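Local atomic coordinates of poly-beta-1,6-N-acetyl-D-glucosamine N-deacetylase (Aggregatibacter actinomycetemcomitans, PDB entry 4U10), a protein that probably removes N-acetyl groups from poly-beta-1,6-N-acetyl-D-glucosamine, hydrolysing carbon-nitrogen bonds other than peptide bonds, and binds zinc through its deacetylase domain. Residues Val83-Leu88 with Gly137-Ala142. Residues are numbered along the deposited sequence; the frame is centred on the assembly and turned at random.
Sequences VIYPIL and GLVEIA
L138, just ahead of strand 139-141, reaches across to the backbone of helix 79-91 with one methyl: its CD1 lies 4.1 Å from L88 O. The side chain can make this reach because CG stands anti to the carbonyl carbon (chi1 -71°) and the chain is then extended at chi2. N92, in the loop that follows the helix, touches the same leucine, and S136 OG is hydrogen-bonded to its backbone N. V139, the first residue of the strand, also points toward the helix, and here the contact is between side chains. Its CG2 branch meets two of them, lying 4.3 Å from Y85 CD1, obliquely to the ring, and 4.3 Å from L88 CD1. Y85 and L88 sit three residues apart, almost one helical turn. L88 points toward the strand, whereas Y85 sets out alongside it and, with CG anti to the backbone N (chi1 174°), brings its ring closer. Helix 79-91 is the crossover helix of a beta-alpha-beta unit inside the polysaccharide deacetylase domain, linking parallel strands 68-75 and 95-99 of the mixed sheet; strand 139-141 lies next in the sheet, parallel to 95-99. M133 of helix 127-135 touches both Y85 and V139, while A95 and F97 of the neighbouring strand touch L88 and V139, respectively. From side chain to side chain, V139 is about 11 Å from D74, a zinc ligand on strand 68-75.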
loop_
_atom_site.group_PDB
_atom_site.type_symbol
_atom_site.label_atom_id
_atom_site.label_comp_id
_atom_site.label_asym_id
_atom_site.label_seq_id
_atom_site.Cartn_x
_atom_site.Cartn_y
_atom_site.Cartn_z
ATOM N N VAL A 83 10.075 12.285 -4.214
ATOM C CA VAL A 83 10.573 11.717 -5.429
ATOM C C VAL A 83 9.380 11.359 -6.290
ATOM O O VAL A 83 9.280 11.835 -7.401
ATOM C CB VAL A 83 11.431 10.471 -5.163
ATOM C CG1 VAL A 83 11.819 9.771 -6.477
ATOM C CG2 VAL A 83 12.669 10.829 -4.339
ATOM N N ILE A 84 8.420 10.629 -5.747
ATOM C CA ILE A 84 7.344 10.091 -6.564
ATOM C C ILE A 84 6.346 11.164 -6.998
ATOM O O ILE A 84 5.973 11.248 -8.163
ATOM C CB ILE A 84 6.651 8.950 -5.814
ATOM C CG1 ILE A 84 7.627 7.785 -5.667
ATOM C CG2 ILE A 84 5.426 8.471 -6.576
ATOM C CD1 ILE A 84 7.377 6.940 -4.457
ATOM N N TYR A 85 5.892 11.965 -6.057
ATOM C CA TYR A 85 4.772 12.847 -6.265
ATOM C C TYR A 85 5.031 13.849 -7.386
ATOM O O TYR A 85 4.219 13.962 -8.284
ATOM C CB TYR A 85 4.380 13.465 -4.897
ATOM C CG TYR A 85 3.320 14.520 -4.922
ATOM C CD1 TYR A 85 2.089 14.261 -5.458
ATOM C CD2 TYR A 85 3.550 15.800 -4.358
ATOM C CE1 TYR A 85 1.102 15.256 -5.483
ATOM C CE2 TYR A 85 2.576 16.785 -4.368
ATOM C CZ TYR A 85 1.367 16.507 -4.919
ATOM O OH TYR A 85 0.413 17.462 -4.941
ATOM N N PRO A 86 6.211 14.496 -7.413
ATOM C CA PRO A 86 6.504 15.393 -8.533
ATOM C C PRO A 86 6.357 14.697 -9.926
ATOM O O PRO A 86 5.847 15.310 -10.864
ATOM C CB PRO A 86 7.948 15.837 -8.290
ATOM C CG PRO A 86 8.263 15.498 -6.866
ATOM C CD PRO A 86 7.301 14.416 -6.439
ATOM N N ILE A 87 6.760 13.431 -9.998
ATOM C CA ILE A 87 6.656 12.623 -11.187
ATOM C C ILE A 87 5.205 12.340 -11.501
ATOM O O ILE A 87 4.796 12.479 -12.645
ATOM C CB ILE A 87 7.462 11.320 -11.066
ATOM C CG1 ILE A 87 8.966 11.636 -10.984
ATOM C CG2 ILE A 87 7.242 10.414 -12.299
ATOM C CD1 ILE A 87 9.817 10.454 -10.528
ATOM N N LEU A 88 4.396 12.023 -10.486
ATOM C CA LEU A 88 2.952 11.775 -10.758
ATOM C C LEU A 88 2.309 13.009 -11.354
ATOM O O LEU A 88 1.511 12.894 -12.311
ATOM C CB LEU A 88 2.197 11.353 -9.507
ATOM C CG LEU A 88 2.573 10.051 -8.796
ATOM C CD1 LEU A 88 1.885 9.906 -7.446
ATOM C CD2 LEU A 88 2.291 8.896 -9.751
ATOM N N GLY A 137 -5.888 15.993 -5.795
ATOM C CA GLY A 137 -6.730 15.057 -6.477
ATOM C C GLY A 137 -6.017 13.885 -7.149
ATOM O O GLY A 137 -6.666 13.053 -7.696
ATOM N N LEU A 138 -4.706 13.779 -7.061
ATOM C CA LEU A 138 -3.987 12.656 -7.674
ATOM C C LEU A 138 -3.807 11.416 -6.777
ATOM O O LEU A 138 -3.654 10.296 -7.254
ATOM C CB LEU A 138 -2.617 13.118 -8.180
ATOM C CG LEU A 138 -2.657 14.037 -9.405
ATOM C CD1 LEU A 138 -1.239 14.416 -9.731
ATOM C CD2 LEU A 138 -3.335 13.364 -10.567
ATOM N N VAL A 139 -3.826 11.604 -5.493
ATOM C CA VAL A 139 -3.435 10.560 -4.561
ATOM C C VAL A 139 -4.584 10.240 -3.597
ATOM O O VAL A 139 -5.033 11.105 -2.830
ATOM C CB VAL A 139 -2.196 10.977 -3.768
ATOM C CG1 VAL A 139 -1.720 9.828 -2.830
ATOM C CG2 VAL A 139 -1.083 11.497 -4.698
ATOM N N GLU A 140 -5.032 8.991 -3.644
ATOM C CA GLU A 140 -6.004 8.418 -2.737
ATOM C C GLU A 140 -5.230 7.826 -1.530
ATOM O O GLU A 140 -4.249 7.086 -1.736
ATOM C CB GLU A 140 -6.713 7.284 -3.474
ATOM C CG GLU A 140 -7.574 6.330 -2.630
ATOM C CD GLU A 140 -9.035 6.680 -2.680
ATOM O OE1 GLU A 140 -9.438 7.317 -3.646
ATOM O OE2 GLU A 140 -9.763 6.324 -1.775
ATOM N N ILE A 141 -5.626 8.209 -0.309
ATOM C CA ILE A 141 -5.069 7.627 0.937
ATOM C C ILE A 141 -5.758 6.331 1.402
ATOM O O ILE A 141 -6.901 6.318 1.746
ATOM C CB ILE A 141 -5.023 8.641 2.078
ATOM C CG1 ILE A 141 -4.497 9.961 1.574
ATOM C CG2 ILE A 141 -4.079 8.136 3.171
ATOM C CD1 ILE A 141 -3.147 9.871 0.830
ATOM N N ALA A 142 -5.024 5.230 1.363
ATOM C CA ALA A 142 -5.490 3.960 1.877
ATOM C C ALA A 142 -4.816 3.629 3.180
ATOM O O ALA A 142 -3.752 4.152 3.505
ATOM C CB ALA A 142 -5.193 2.889 0.889
#